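Local coordinates for protein alkaline phosphatase D (Bacillus subtilis, PDB 2YEQ) that hydrolyses phosphate esters, with phosphodiesterase activity, at an active site that holds an iron(III) ion together with calcium, at residues Q331-K336 / E404-S409; A386-V391 / H432-N437; S15-S20 / M246-S251; S22-T27 / H76-G81. All blocks are in the same frame, centred on the assembly; numbering follows the deposited sequence.

Contact 1. Residues Q331-K336 / E404-S409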
loop_
_atom_site.group_PDB
_atom_site.type_symbol
_atom_site.label_atom_id
_atom_site.label_comp_id
_atom_site.label_asym_id
_atom_site.label_seq_id
_atom_site.Cartn_x
_atom_site.Cartn_y
_atom_site.Cartn_z
ATOM N N GLN A 331 -3.309 -4.781 -4.292
ATOM C CA GLN A 331 -3.543 -5.005 -2.877
ATOM C C GLN A 331 -3.387 -6.398 -2.367
ATOM O O GLN A 331 -2.896 -6.606 -1.243
ATOM C CB GLN A 331 -4.984 -4.555 -2.531
ATOM C CG GLN A 331 -5.252 -3.069 -2.672
ATOM C CD GLN A 331 -5.331 -2.558 -4.096
ATOM O OE1 GLN A 331 -5.639 -3.297 -5.046
ATOM N NE2 GLN A 331 -5.081 -1.247 -4.252
ATOM N N ILE A 332 -3.873 -7.370 -3.143
ATOM C CA ILE A 332 -4.178 -8.685 -2.607
ATOM C C ILE A 332 -3.494 -9.842 -3.369
ATOM O O ILE A 332 -3.053 -9.704 -4.506
ATOM C CB ILE A 332 -5.726 -8.904 -2.582
ATOM C CG1 ILE A 332 -6.343 -8.513 -3.915
ATOM C CG2 ILE A 332 -6.397 -8.118 -1.399
ATOM C CD1 ILE A 332 -7.757 -9.096 -4.156
ATOM N N PHE A 333 -3.415 -10.977 -2.708
ATOM C CA PHE A 333 -2.678 -12.141 -3.219
ATOM C C PHE A 333 -3.186 -12.583 -4.599
ATOM O O PHE A 333 -4.351 -12.959 -4.763
ATOM C CB PHE A 333 -2.760 -13.252 -2.203
ATOM C CG PHE A 333 -1.595 -14.216 -2.225
ATOM C CD1 PHE A 333 -1.465 -15.156 -3.233
ATOM C CD2 PHE A 333 -0.670 -14.223 -1.196
ATOM C CE1 PHE A 333 -0.385 -16.077 -3.232
ATOM C CE2 PHE A 333 0.379 -15.145 -1.178
ATOM C CZ PHE A 333 0.518 -16.057 -2.209
ATOM N N PHE A 334 -2.292 -12.531 -5.593
ATOM C CA PHE A 334 -2.648 -12.773 -6.986
ATOM C C PHE A 334 -2.455 -14.239 -7.428
ATOM O O PHE A 334 -3.275 -14.777 -8.194
ATOM C CB PHE A 334 -1.822 -11.868 -7.885
ATOM C CG PHE A 334 -2.177 -11.946 -9.334
ATOM C CD1 PHE A 334 -3.221 -11.196 -9.849
ATOM C CD2 PHE A 334 -1.441 -12.747 -10.209
ATOM C CE1 PHE A 334 -3.551 -11.264 -11.202
ATOM C CE2 PHE A 334 -1.769 -12.819 -11.556
ATOM C CZ PHE A 334 -2.809 -12.083 -12.056
ATOM N N ALA A 335 -1.366 -14.863 -6.991
ATOM C CA ALA A 335 -1.065 -16.231 -7.402
ATOM C C ALA A 335 -2.037 -17.215 -6.771
ATOM O O ALA A 335 -2.738 -16.880 -5.809
ATOM C CB ALA A 335 0.383 -16.607 -7.062
ATOM N N LYS A 336 -2.071 -18.435 -7.322
ATOM C CA LYS A 336 -2.765 -19.555 -6.695
ATOM C C LYS A 336 -2.213 -19.775 -5.300
ATOM O O LYS A 336 -0.993 -19.790 -5.091
ATOM C CB LYS A 336 -2.616 -20.832 -7.552
ATOM C CG LYS A 336 -3.180 -22.106 -6.948
ATOM C CD LYS A 336 -2.883 -23.345 -7.853
ATOM C CE LYS A 336 -3.015 -24.682 -7.115
ATOM N NZ LYS A 336 -1.936 -24.990 -6.131
ATOM N N GLU A 404 5.274 -12.562 -8.890
ATOM C CA GLU A 404 4.579 -11.805 -7.847
ATOM C C GLU A 404 5.461 -11.680 -6.620
ATOM O O GLU A 404 5.973 -12.670 -6.122
ATOM C CB GLU A 404 3.261 -12.494 -7.424
ATOM C CG GLU A 404 2.492 -11.668 -6.377
ATOM C CD GLU A 404 1.149 -12.256 -5.908
ATOM O OE1 GLU A 404 0.932 -13.501 -5.984
ATOM O OE2 GLU A 404 0.337 -11.439 -5.385
ATOM N N PHE A 405 5.605 -10.449 -6.121
ATOM C CA PHE A 405 6.248 -10.189 -4.847
ATOM C C PHE A 405 5.214 -9.677 -3.862
ATOM O O PHE A 405 4.700 -8.559 -4.016
ATOM C CB PHE A 405 7.350 -9.138 -5.058
ATOM C CG PHE A 405 8.367 -9.577 -6.074
ATOM C CD1 PHE A 405 9.196 -10.649 -5.789
ATOM C CD2 PHE A 405 8.442 -8.994 -7.304
ATOM C CE1 PHE A 405 10.124 -11.119 -6.734
ATOM C CE2 PHE A 405 9.389 -9.470 -8.285
ATOM C CZ PHE A 405 10.210 -10.532 -7.968
ATOM N N VAL A 406 4.925 -10.496 -2.867
ATOM C CA VAL A 406 3.989 -10.174 -1.818
ATOM C C VAL A 406 4.795 -9.665 -0.642
ATOM O O VAL A 406 5.605 -10.372 -0.063
ATOM C CB VAL A 406 3.188 -11.412 -1.363
ATOM C CG1 VAL A 406 2.176 -11.058 -0.247
ATOM C CG2 VAL A 406 2.484 -12.080 -2.591
ATOM N N GLY A 407 4.592 -8.419 -0.284
ATOM C CA GLY A 407 5.293 -7.874 0.863
ATOM C C GLY A 407 4.648 -8.126 2.185
ATOM O O GLY A 407 3.422 -8.058 2.327
ATOM N N THR A 408 5.483 -8.394 3.183
ATOM C CA THR A 408 5.045 -8.426 4.564
ATOM C C THR A 408 4.471 -7.069 5.023
ATOM O O THR A 408 4.526 -6.073 4.313
ATOM C CB THR A 408 6.218 -8.812 5.442
ATOM O OG1 THR A 408 5.787 -9.057 6.780
ATOM C CG2 THR A 408 7.340 -7.751 5.375
ATOM N N SER A 409 3.946 -7.052 6.225
ATOM C CA SER A 409 3.392 -5.846 6.808
ATOM C C SER A 409 4.481 -5.042 7.552
ATOM O O SER A 409 5.456 -5.620 8.052
ATOM C CB SER A 409 2.334 -6.257 7.795
ATOM O OG SER A 409 2.805 -7.290 8.648
#

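Contact 2. Residues A386-V391 / H432-N437. With EDO (1,2-ethanediol), chain B.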
loop_
_atom_site.group_PDB
_atom_site.type_symbol
_atom_site.label_atom_id
_atom_site.label_comp_id
_atom_site.label_asym_id
_atom_site.label_seq_id
_atom_site.Cartn_x
_atom_site.Cartn_y
_atom_site.Cartn_z
ATOM N N ALA A 386 6.852 -14.966 -2.470
ATOM C CA ALA A 386 7.218 -14.704 -3.842
ATOM C C ALA A 386 6.826 -15.915 -4.693
ATOM O O ALA A 386 6.970 -17.048 -4.233
ATOM C CB ALA A 386 8.730 -14.412 -3.969
ATOM N N SER A 387 6.315 -15.652 -5.888
ATOM C CA SER A 387 5.799 -16.695 -6.781
ATOM C C SER A 387 6.204 -16.450 -8.200
ATOM O O SER A 387 6.157 -15.315 -8.700
ATOM C CB SER A 387 4.243 -16.748 -6.776
ATOM O OG SER A 387 3.770 -17.236 -5.541
ATOM N N ASN A 388 6.515 -17.540 -8.898
ATOM C CA ASN A 388 6.476 -17.532 -10.348
ATOM C C ASN A 388 5.007 -17.488 -10.807
ATOM O O ASN A 388 4.167 -18.220 -10.279
ATOM C CB ASN A 388 7.141 -18.823 -10.890
ATOM C CG ASN A 388 8.658 -18.847 -10.654
ATOM O OD1 ASN A 388 9.246 -19.873 -10.257
ATOM N ND2 ASN A 388 9.283 -17.704 -10.873
ATOM N N LEU A 389 4.714 -16.654 -11.787
ATOM C CA LEU A 389 3.383 -16.593 -12.399
ATOM C C LEU A 389 3.388 -17.333 -13.738
ATOM O O LEU A 389 4.046 -16.890 -14.690
ATOM C CB LEU A 389 2.968 -15.136 -12.636
ATOM C CG LEU A 389 2.857 -14.286 -11.350
ATOM C CD1 LEU A 389 2.433 -12.861 -11.710
ATOM C CD2 LEU A 389 1.896 -14.924 -10.342
ATOM N N HIS A 390 2.641 -18.437 -13.794
ATOM C CA HIS A 390 2.535 -19.278 -15.000
ATOM C C HIS A 390 1.264 -18.986 -15.799
ATOM O O HIS A 390 0.215 -18.684 -15.216
ATOM C CB HIS A 390 2.544 -20.741 -14.571
ATOM C CG HIS A 390 3.877 -21.225 -14.114
ATOM N ND1 HIS A 390 4.306 -21.109 -12.808
ATOM C CD2 HIS A 390 4.870 -21.856 -14.782
ATOM C CE1 HIS A 390 5.505 -21.648 -12.694
ATOM N NE2 HIS A 390 5.874 -22.101 -13.879
ATOM N N VAL A 391 1.324 -19.097 -17.126
ATOM C CA VAL A 391 0.136 -18.801 -17.953
ATOM C C VAL A 391 -1.042 -19.736 -17.662
ATOM O O VAL A 391 -2.183 -19.380 -17.929
ATOM C CB VAL A 391 0.421 -18.775 -19.465
ATOM C CG1 VAL A 391 1.368 -17.635 -19.780
ATOM C CG2 VAL A 391 0.953 -20.147 -19.989
ATOM N N HIS A 432 4.655 -23.283 -7.409
ATOM C CA HIS A 432 5.023 -22.007 -7.996
ATOM C C HIS A 432 5.534 -20.987 -6.945
ATOM O O HIS A 432 6.173 -20.002 -7.303
ATOM C CB HIS A 432 3.852 -21.396 -8.766
ATOM C CG HIS A 432 2.631 -21.192 -7.928
ATOM N ND1 HIS A 432 1.796 -22.227 -7.570
ATOM C CD2 HIS A 432 2.137 -20.081 -7.330
ATOM C CE1 HIS A 432 0.832 -21.760 -6.791
ATOM N NE2 HIS A 432 1.008 -20.458 -6.642
ATOM N N ILE A 433 5.256 -21.238 -5.671
ATOM C CA ILE A 433 5.638 -20.350 -4.601
ATOM C C ILE A 433 7.086 -20.653 -4.167
ATOM O O ILE A 433 7.405 -21.756 -3.720
ATOM C CB ILE A 433 4.677 -20.438 -3.372
ATOM C CG1 ILE A 433 3.225 -20.096 -3.762
ATOM C CG2 ILE A 433 5.133 -19.466 -2.281
ATOM C CD1 ILE A 433 2.220 -19.984 -2.584
ATOM N N GLN A 434 7.926 -19.633 -4.236
ATOM C CA GLN A 434 9.368 -19.789 -4.050
ATOM C C GLN A 434 9.871 -19.307 -2.698
ATOM O O GLN A 434 11.034 -19.541 -2.363
ATOM C CB GLN A 434 10.093 -18.997 -5.140
ATOM C CG GLN A 434 9.725 -19.399 -6.551
ATOM C CD GLN A 434 10.005 -20.871 -6.782
ATOM O OE1 GLN A 434 11.122 -21.327 -6.540
ATOM N NE2 GLN A 434 8.980 -21.631 -7.184
ATOM N N PHE A 435 9.020 -18.634 -1.916
ATOM C CA PHE A 435 9.490 -17.968 -0.701
ATOM C C PHE A 435 8.362 -17.708 0.298
ATOM O O PHE A 435 7.282 -17.349 -0.116
ATOM C CB PHE A 435 10.124 -16.638 -1.098
ATOM C CG PHE A 435 10.685 -15.835 0.069
ATOM C CD1 PHE A 435 11.688 -16.347 0.869
ATOM C CD2 PHE A 435 10.231 -14.551 0.318
ATOM C CE1 PHE A 435 12.218 -15.604 1.906
ATOM C CE2 PHE A 435 10.757 -13.789 1.381
ATOM C CZ PHE A 435 11.732 -14.307 2.166
ATOM N N PHE A 436 8.632 -17.934 1.581
ATOM C CA PHE A 436 7.795 -17.456 2.665
ATOM C C PHE A 436 8.690 -16.920 3.777
ATOM O O PHE A 436 9.705 -17.537 4.096
ATOM C CB PHE A 436 6.901 -18.555 3.277
ATOM C CG PHE A 436 6.110 -18.077 4.464
ATOM C CD1 PHE A 436 4.957 -17.337 4.266
ATOM C CD2 PHE A 436 6.553 -18.300 5.757
ATOM C CE1 PHE A 436 4.227 -16.830 5.326
ATOM C CE2 PHE A 436 5.842 -17.801 6.847
ATOM C CZ PHE A 436 4.657 -17.065 6.630
ATOM N N ASN A 437 8.283 -15.800 4.379
ATOM C CA ASN A 437 8.857 -15.278 5.609
ATOM C C ASN A 437 7.810 -14.497 6.418
ATOM O O ASN A 437 6.925 -13.884 5.833
ATOM C CB ASN A 437 10.033 -14.362 5.270
ATOM C CG ASN A 437 10.812 -13.958 6.483
ATOM O OD1 ASN A 437 11.505 -14.782 7.126
ATOM N ND2 ASN A 437 10.707 -12.707 6.830
HETATM C C1 EDO B . 0.899 -24.921 -10.017
HETATM O O1 EDO B . 0.640 -25.044 -8.602
HETATM C C2 EDO B . 1.946 -23.869 -10.389
HETATM O O2 EDO B . 1.429 -22.699 -11.076
#

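Contact 3. Residues S15-S20 / M246-S251. With EDO (1,2-ethanediol), chain I.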
loop_
_atom_site.group_PDB
_atom_site.type_symbol
_atom_site.label_atom_id
_atom_site.label_comp_id
_atom_site.label_asym_id
_atom_site.label_seq_id
_atom_site.Cartn_x
_atom_site.Cartn_y
_atom_site.Cartn_z
ATOM N N SER A 15 5.317 14.164 -0.464
ATOM C CA SER A 15 5.214 14.416 -1.893
ATOM C C SER A 15 4.758 13.156 -2.609
ATOM O O SER A 15 4.876 12.045 -2.109
ATOM C CB SER A 15 6.551 14.903 -2.487
ATOM O OG SER A 15 7.521 13.855 -2.521
ATOM N N GLY A 16 4.252 13.325 -3.808
ATOM C CA GLY A 16 3.684 12.181 -4.478
ATOM C C GLY A 16 3.252 12.371 -5.899
ATOM O O GLY A 16 3.324 13.457 -6.468
ATOM N N ASP A 17 2.813 11.263 -6.471
ATOM C CA ASP A 17 2.316 11.216 -7.834
ATOM C C ASP A 17 3.188 11.992 -8.796
ATOM O O ASP A 17 2.706 12.837 -9.548
ATOM C CB ASP A 17 0.856 11.689 -7.872
ATOM C CG ASP A 17 -0.115 10.572 -7.514
ATOM O OD1 ASP A 17 0.321 9.599 -6.848
ATOM O OD2 ASP A 17 -1.306 10.667 -7.911
ATOM N N PRO A 18 4.475 11.666 -8.810
ATOM C CA PRO A 18 5.399 12.391 -9.676
ATOM C C PRO A 18 5.127 12.100 -11.122
ATOM O O PRO A 18 4.753 10.957 -11.456
ATOM C CB PRO A 18 6.782 11.840 -9.267
ATOM C CG PRO A 18 6.516 10.514 -8.767
ATOM C CD PRO A 18 5.163 10.606 -8.067
ATOM N N LEU A 19 5.271 13.138 -11.953
ATOM C CA LEU A 19 5.315 13.027 -13.405
ATOM C C LEU A 19 6.665 13.609 -13.862
ATOM O O LEU A 19 7.494 13.987 -13.040
ATOM C CB LEU A 19 4.154 13.776 -14.053
ATOM C CG LEU A 19 2.746 13.204 -13.775
ATOM C CD1 LEU A 19 1.663 14.110 -14.346
ATOM C CD2 LEU A 19 2.605 11.773 -14.289
ATOM N N SER A 20 6.901 13.694 -15.165
ATOM C CA SER A 20 8.214 14.153 -15.636
ATOM C C SER A 20 8.433 15.648 -15.442
ATOM O O SER A 20 9.567 16.097 -15.443
ATOM C CB SER A 20 8.462 13.738 -17.095
ATOM O OG SER A 20 7.590 14.386 -17.972
ATOM N N MET A 246 -3.242 12.483 1.847
ATOM C CA MET A 246 -2.370 11.827 0.865
ATOM C C MET A 246 -1.971 12.752 -0.265
ATOM O O MET A 246 -2.773 13.573 -0.726
ATOM C CB MET A 246 -3.072 10.600 0.284
ATOM C CG MET A 246 -3.241 9.463 1.244
ATOM S SD MET A 246 -1.665 8.863 1.912
ATOM C CE MET A 246 -2.143 7.535 2.951
ATOM N N PRO A 247 -0.746 12.591 -0.772
ATOM C CA PRO A 247 -0.244 13.467 -1.838
ATOM C C PRO A 247 -0.747 13.034 -3.216
ATOM O O PRO A 247 0.012 12.514 -4.037
ATOM C CB PRO A 247 1.269 13.310 -1.730
ATOM C CG PRO A 247 1.442 11.912 -1.299
ATOM C CD PRO A 247 0.292 11.648 -0.330
ATOM N N LEU A 248 -2.028 13.284 -3.451
ATOM C CA LEU A 248 -2.730 12.935 -4.685
ATOM C C LEU A 248 -3.018 14.161 -5.528
ATOM O O LEU A 248 -3.120 15.269 -5.021
ATOM C CB LEU A 248 -4.048 12.248 -4.312
ATOM C CG LEU A 248 -3.912 10.938 -3.519
ATOM C CD1 LEU A 248 -5.269 10.396 -3.093
ATOM C CD2 LEU A 248 -3.171 9.845 -4.307
ATOM N N ARG A 249 -3.195 13.961 -6.823
ATOM C CA ARG A 249 -3.572 15.046 -7.732
ATOM C C ARG A 249 -5.067 15.355 -7.659
ATOM O O ARG A 249 -5.817 14.596 -7.080
ATOM C CB ARG A 249 -3.153 14.695 -9.156
ATOM C CG ARG A 249 -1.653 14.703 -9.289
ATOM C CD ARG A 249 -1.175 14.417 -10.666
ATOM N NE ARG A 249 0.293 14.390 -10.692
ATOM C CZ ARG A 249 1.081 15.426 -10.969
ATOM N NH1 ARG A 249 0.588 16.618 -11.250
ATOM N NH2 ARG A 249 2.394 15.269 -10.966
ATOM N N ILE A 250 -5.476 16.481 -8.230
ATOM C CA ILE A 250 -6.849 16.987 -8.073
ATOM C C ILE A 250 -7.924 16.057 -8.724
ATOM O O ILE A 250 -9.073 15.994 -8.273
ATOM C CB ILE A 250 -6.956 18.459 -8.588
ATOM C CG1 ILE A 250 -8.240 19.132 -8.053
ATOM C CG2 ILE A 250 -6.854 18.517 -10.111
ATOM C CD1 ILE A 250 -8.294 19.218 -6.521
ATOM N N SER A 251 -7.523 15.281 -9.724
ATOM C CA SER A 251 -8.431 14.322 -10.336
ATOM C C SER A 251 -8.805 13.186 -9.378
ATOM O O SER A 251 -9.758 12.468 -9.635
ATOM C CB SER A 251 -7.814 13.765 -11.618
ATOM O OG SER A 251 -6.553 13.185 -11.306
HETATM C C1 EDO I . 0.191 10.839 -11.758
HETATM O O1 EDO I . 1.464 10.409 -11.251
HETATM C C2 EDO I . -0.933 10.111 -11.038
HETATM O O2 EDO I . -1.891 11.048 -10.540
HETATM O O HOH W 1 -3.778 11.341 -8.038
#

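Contact 4. Residues S22-T27 / H76-G81. With EDO (1,2-ethanediol), chain R.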
loop_
_atom_site.group_PDB
_atom_site.type_symbol
_atom_site.label_atom_id
_atom_site.label_comp_id
_atom_site.label_asym_id
_atom_site.label_seq_id
_atom_site.Cartn_x
_atom_site.Cartn_y
_atom_site.Cartn_z
ATOM N N SER A 22 6.355 17.625 -12.968
ATOM C CA SER A 22 5.606 18.092 -11.798
ATOM C C SER A 22 5.542 17.008 -10.764
ATOM O O SER A 22 5.824 15.836 -11.057
ATOM C CB SER A 22 4.179 18.494 -12.177
ATOM O OG SER A 22 3.451 17.400 -12.691
ATOM N N VAL A 23 5.156 17.404 -9.553
ATOM C CA VAL A 23 4.980 16.487 -8.449
ATOM C C VAL A 23 3.952 17.115 -7.503
ATOM O O VAL A 23 3.790 18.335 -7.489
ATOM C CB VAL A 23 6.313 16.255 -7.717
ATOM C CG1 VAL A 23 6.815 17.561 -7.062
ATOM C CG2 VAL A 23 6.164 15.148 -6.667
ATOM N N VAL A 24 3.243 16.294 -6.743
ATOM C CA VAL A 24 2.335 16.808 -5.718
ATOM C C VAL A 24 3.126 17.021 -4.429
ATOM O O VAL A 24 3.909 16.150 -4.011
ATOM C CB VAL A 24 1.155 15.855 -5.441
ATOM C CG1 VAL A 24 0.301 16.395 -4.292
ATOM C CG2 VAL A 24 0.290 15.665 -6.698
ATOM N N LEU A 25 2.915 18.175 -3.808
ATOM C CA LEU A 25 3.437 18.479 -2.481
ATOM C C LEU A 25 2.271 18.537 -1.506
ATOM O O LEU A 25 1.244 19.131 -1.810
ATOM C CB LEU A 25 4.166 19.826 -2.494
ATOM C CG LEU A 25 5.172 20.092 -3.621
ATOM C CD1 LEU A 25 5.773 21.507 -3.465
ATOM C CD2 LEU A 25 6.273 19.029 -3.636
ATOM N N TRP A 26 2.452 17.966 -0.321
ATOM C CA TRP A 26 1.400 17.855 0.661
ATOM C C TRP A 26 1.868 18.337 2.026
ATOM O O TRP A 26 3.006 18.095 2.440
ATOM C CB TRP A 26 0.940 16.390 0.784
ATOM C CG TRP A 26 -0.085 16.161 1.860
ATOM C CD1 TRP A 26 -1.444 16.180 1.714
ATOM C CD2 TRP A 26 0.163 15.890 3.251
ATOM N NE1 TRP A 26 -2.051 15.954 2.926
ATOM C CE2 TRP A 26 -1.095 15.778 3.884
ATOM C CE3 TRP A 26 1.325 15.747 4.029
ATOM C CZ2 TRP A 26 -1.229 15.513 5.238
ATOM C CZ3 TRP A 26 1.181 15.515 5.395
ATOM C CH2 TRP A 26 -0.092 15.390 5.979
ATOM N N THR A 27 0.965 19.011 2.727
ATOM C CA THR A 27 1.058 19.101 4.164
ATOM C C THR A 27 -0.346 19.337 4.720
ATOM O O THR A 27 -1.322 19.351 3.963
ATOM C CB THR A 27 2.054 20.187 4.611
ATOM O OG1 THR A 27 2.340 19.992 6.000
ATOM C CG2 THR A 27 1.522 21.611 4.325
ATOM N N HIS A 76 -2.619 20.658 -0.906
ATOM C CA HIS A 76 -2.158 19.880 -2.062
ATOM C C HIS A 76 -1.712 20.857 -3.122
ATOM O O HIS A 76 -2.506 21.677 -3.565
ATOM C CB HIS A 76 -3.285 19.030 -2.653
ATOM C CG HIS A 76 -3.770 17.950 -1.742
ATOM N ND1 HIS A 76 -4.565 18.207 -0.650
ATOM C CD2 HIS A 76 -3.571 16.616 -1.763
ATOM C CE1 HIS A 76 -4.823 17.069 -0.030
ATOM N NE2 HIS A 76 -4.229 16.090 -0.687
ATOM N N VAL A 77 -0.445 20.779 -3.516
ATOM C CA VAL A 77 0.126 21.680 -4.505
ATOM C C VAL A 77 0.607 20.809 -5.651
ATOM O O VAL A 77 1.302 19.835 -5.432
ATOM C CB VAL A 77 1.357 22.461 -3.923
ATOM C CG1 VAL A 77 2.123 23.191 -5.028
ATOM C CG2 VAL A 77 0.938 23.430 -2.808
ATOM N N GLU A 78 0.242 21.151 -6.874
ATOM C CA GLU A 78 0.810 20.472 -8.028
ATOM C C GLU A 78 1.899 21.389 -8.605
ATOM O O GLU A 78 1.626 22.288 -9.389
ATOM C CB GLU A 78 -0.285 20.095 -9.035
ATOM C CG GLU A 78 -1.107 18.897 -8.506
ATOM C CD GLU A 78 -2.284 18.510 -9.393
ATOM O OE1 GLU A 78 -2.088 18.382 -10.627
ATOM O OE2 GLU A 78 -3.394 18.328 -8.845
ATOM N N ALA A 79 3.129 21.181 -8.141
ATOM C CA ALA A 79 4.254 22.038 -8.500
ATOM C C ALA A 79 4.692 21.607 -9.881
ATOM O O ALA A 79 5.183 20.496 -10.059
ATOM C CB ALA A 79 5.374 21.870 -7.516
ATOM N N ASP A 80 4.490 22.472 -10.861
ATOM C CA ASP A 80 4.835 22.148 -12.236
ATOM C C ASP A 80 5.996 23.018 -12.728
ATOM O O ASP A 80 6.600 23.738 -11.938
ATOM C CB ASP A 80 3.608 22.262 -13.132
ATOM C CG ASP A 80 3.058 23.673 -13.217
ATOM O OD1 ASP A 80 3.613 24.607 -12.596
ATOM O OD2 ASP A 80 2.041 23.831 -13.916
ATOM N N GLY A 81 6.315 22.923 -14.016
ATOM C CA GLY A 81 7.449 23.649 -14.586
ATOM C C GLY A 81 8.780 23.087 -14.126
ATOM O O GLY A 81 9.752 23.817 -14.031
HETATM C C1 EDO R . -6.477 23.753 -1.082
HETATM O O1 EDO R . -7.399 23.685 0.009
HETATM C C2 EDO R . -5.056 23.609 -0.553
HETATM O O2 EDO R . -4.262 22.876 -1.487
#

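Contact 1. Residues Q331-K336 / E404-S409
Glu404 turns its carboxylate onto the backbone of Phe334 and Ala335, a buried acid holding two consecutive amides near the end of an inner strand of the seven-stranded mixed sheet of the calcineurin-like phosphatase fold. Strand 400-406 supplies the acid, and the loop that follows strand 325-329 supplies the amides.

The hydrogen bonds come first. CG of Glu404 is anti to the backbone N (chi1 -177°) and the chain stays extended to CD, which carries the carboxylate straight off the strand. Phe334 N reaches OE2 at 2.9 Å on the syn side, somewhat tilted from the carboxylate plane, with a fairly straight N-H path of 160°. Ala335 N reaches OE1, also at 2.9 Å, but from above the carboxylate plane, 37° out of it. OE2 has a further hydrogen-bond partner in Thr378 OG1 on the adjacent strand, and the two amide donors to this buried group would probably favour its ionised form. With an alanine here, the two loop amides would probably be left without acceptors and the Thr378 hydroxyl without its mate.

Van der Waals contacts reinforce the grip. Phe334 CB packs 3.3 Å from Glu404 OE2, and Ala335 CB lies equally near OE1, 3.3 Å away.

The apolar part is the Phe333 ring, which crosses both Glu404 and Val406 at about a right angle and stacks with Trp337 outside the two segments. CE1 of Phe333 lies 4.0 Å from Glu404 OE1. Val406 CG2 sits over one face of the ring, 4.0 Å from Phe333 CE2.

Contact 2. Residues A386-V391 / H432-N437
Ala386 faces both Gln434 and Phe435, a classic beta bulge that shifts the register by one residue before Ser387 pairs with Ile433. It lies at one border of the seven-stranded mixed sheet, where strand 433-437 runs antiparallel to 384-390 with the short axes at 167°.

The tight part is centred on the Ala386 carbonyl. Gln434 N donates to Ala386 O at 2.8 Å, whereas the bond from Phe435 N to the same oxygen is weak, at 3.5 Å. Both amides of the bulge thus turn to one oxygen, unequally here. On one face of the sheet, Ala386 CB meets Phe435 CB at 3.9 Å; on the other, Ser387 OG packs 3.4 Å from Ile433 CG1. Past the bulge, Asn388 N donates to His432 O at 3.0 Å. The buried His432 ring takes the crowded position between backbone N and carbonyl carbon (chi1 58°), which places its CD2 beside Ser387 OG, 3.7 Å away. Its NE2 is hydrogen-bonded to Lys336 O, and ND1 shares a hydrogen bond with an ethanediol, probably from the crystallisation liquor.

The looser, solvent side belongs to Gln434, which is partly exposed and bends at chi2, returning NE2 to His432 O of its own segment in a weak bond. Contact is also light, though buried, at the His390 ring, whose edge is turned to His432, with ND1 4.1 Å from His432 CB.

Contact 3. Residues S15-S20 / M246-S251
With CG lying beside its backbone N (chi1 -69°) and an extended chain from CG to NE, Arg249 delivers its guanidinium to the backbone oxygen of Asp17. Asp17 itself has a left-handed backbone (phi 44°), which turns the chain after Gly16.

The guanidinium grips that one oxygen side-on: NE donates to Asp17 O at 3.1 Å and NH2 to the same Asp17 O at 2.8 Å, both in the carbonyl plane. Over one face of the guanidinium lies Leu19 CD1, 3.6 Å above the plane of Arg249 and over its centre. NH1 continues into a salt bridge with Glu78, and NH2 into a hydrogen bond with Ser22 OG. A leucine in place of Arg249 would probably leave Asp17 O without these two donors and the Glu78 carboxylate without its charged mate.

The acid side chain is used differently. Asp17 OD1 forms a salt bridge with Arg263, while OD2 receives a water at 2.6 Å that in turn accepts from Arg249 N at 2.9 Å. An ethanediol, probably from the crystallisation liquor, donates through O2 to Asp17 OD2 at 2.7 Å.

At the buried end, Pro247 centres an inverse gamma turn, and its ring lies against the backbone of Ser15 and Gly16. A beta carbon on Gly16 would fall 2.6 Å from Pro247 CG, a clash that glycine avoids.

Chemically, then, the arginine's charge is met by the Glu78 carboxylate of strand 74-79 and by a main-chain dipole, tying the loop after helix 228-245 to the turn between two strands of the N-terminal region.

Contact 4. Residues S22-T27 / H76-G81
The Trp26 and His76 side chains form a T-shaped pair across two antiparallel strands, the edge of the indole directed at the face of the imidazole, with planes at 77° and centroids 5.1 Å apart (five-membered ring of Trp26 to ring of His76).

His76 can be followed outward. CB passes an ethanediol hydroxyl, O2, at 4.1 Å; the same hydroxyl accepts a hydrogen bond from His76 N. CG is then anti to the carbonyl carbon (chi1 -66°), which sends the ring over to the neighbouring strand. There CD2, CE1 and NE2 of His76 all approach Trp26 CD1, at 4.1, 3.9 and 3.7 Å, and CD1 lies toward the rim of the ring rather than above its middle. At the tip, NE2 is hydrogen-bonded to O of Tyr243, a residue whose ring stacks on the imidazole and probably helps fix its rotation. The indole is anchored too, through NE1 to Glu244 O.

On the other sheet face, Leu25 CB meets Val77 CB at 4.1 Å, and Leu25 CD1 reaches Ala79 CB. The backbone ladder is regular: Leu25 and Val77 are a hydrogen-bonded pair, with Leu25 N to Val77 O at 2.8 Å, and Val23 with Ala79 is another.

This face, with Leu25, Val77 and Ala79, packs on Trp48, Val50 and Phe92 of the separate four-stranded sheet, an arrangement consistent with the beta sandwich of an immunoglobulin-like (E-set) N-terminal domain.

In the fold
The four contacts fall into two pairs on opposite sides of the chain's centre. Contacts 1 and 2, with centres 10 Å apart, share neighbouring strands 400-406 and 384-390 of one sheet, joined by a probable hydrogen bond from Glu404 N to Ser387 O at 2.9 Å. Contacts 3 and 4, 7 Å between centres, likewise share a sheet, where Gly16 O and Val24 N lie 2.9 Å apart; contact 4 lies in sequence between the two segments of contact 3. The pairs do not touch: contacts 1 and 3 are about 11 Å apart at their nearest atoms. Contact 1 borders the metal centre, with the Ile332 side chain about 6 Å from a calcium ion and 9 Å from iron.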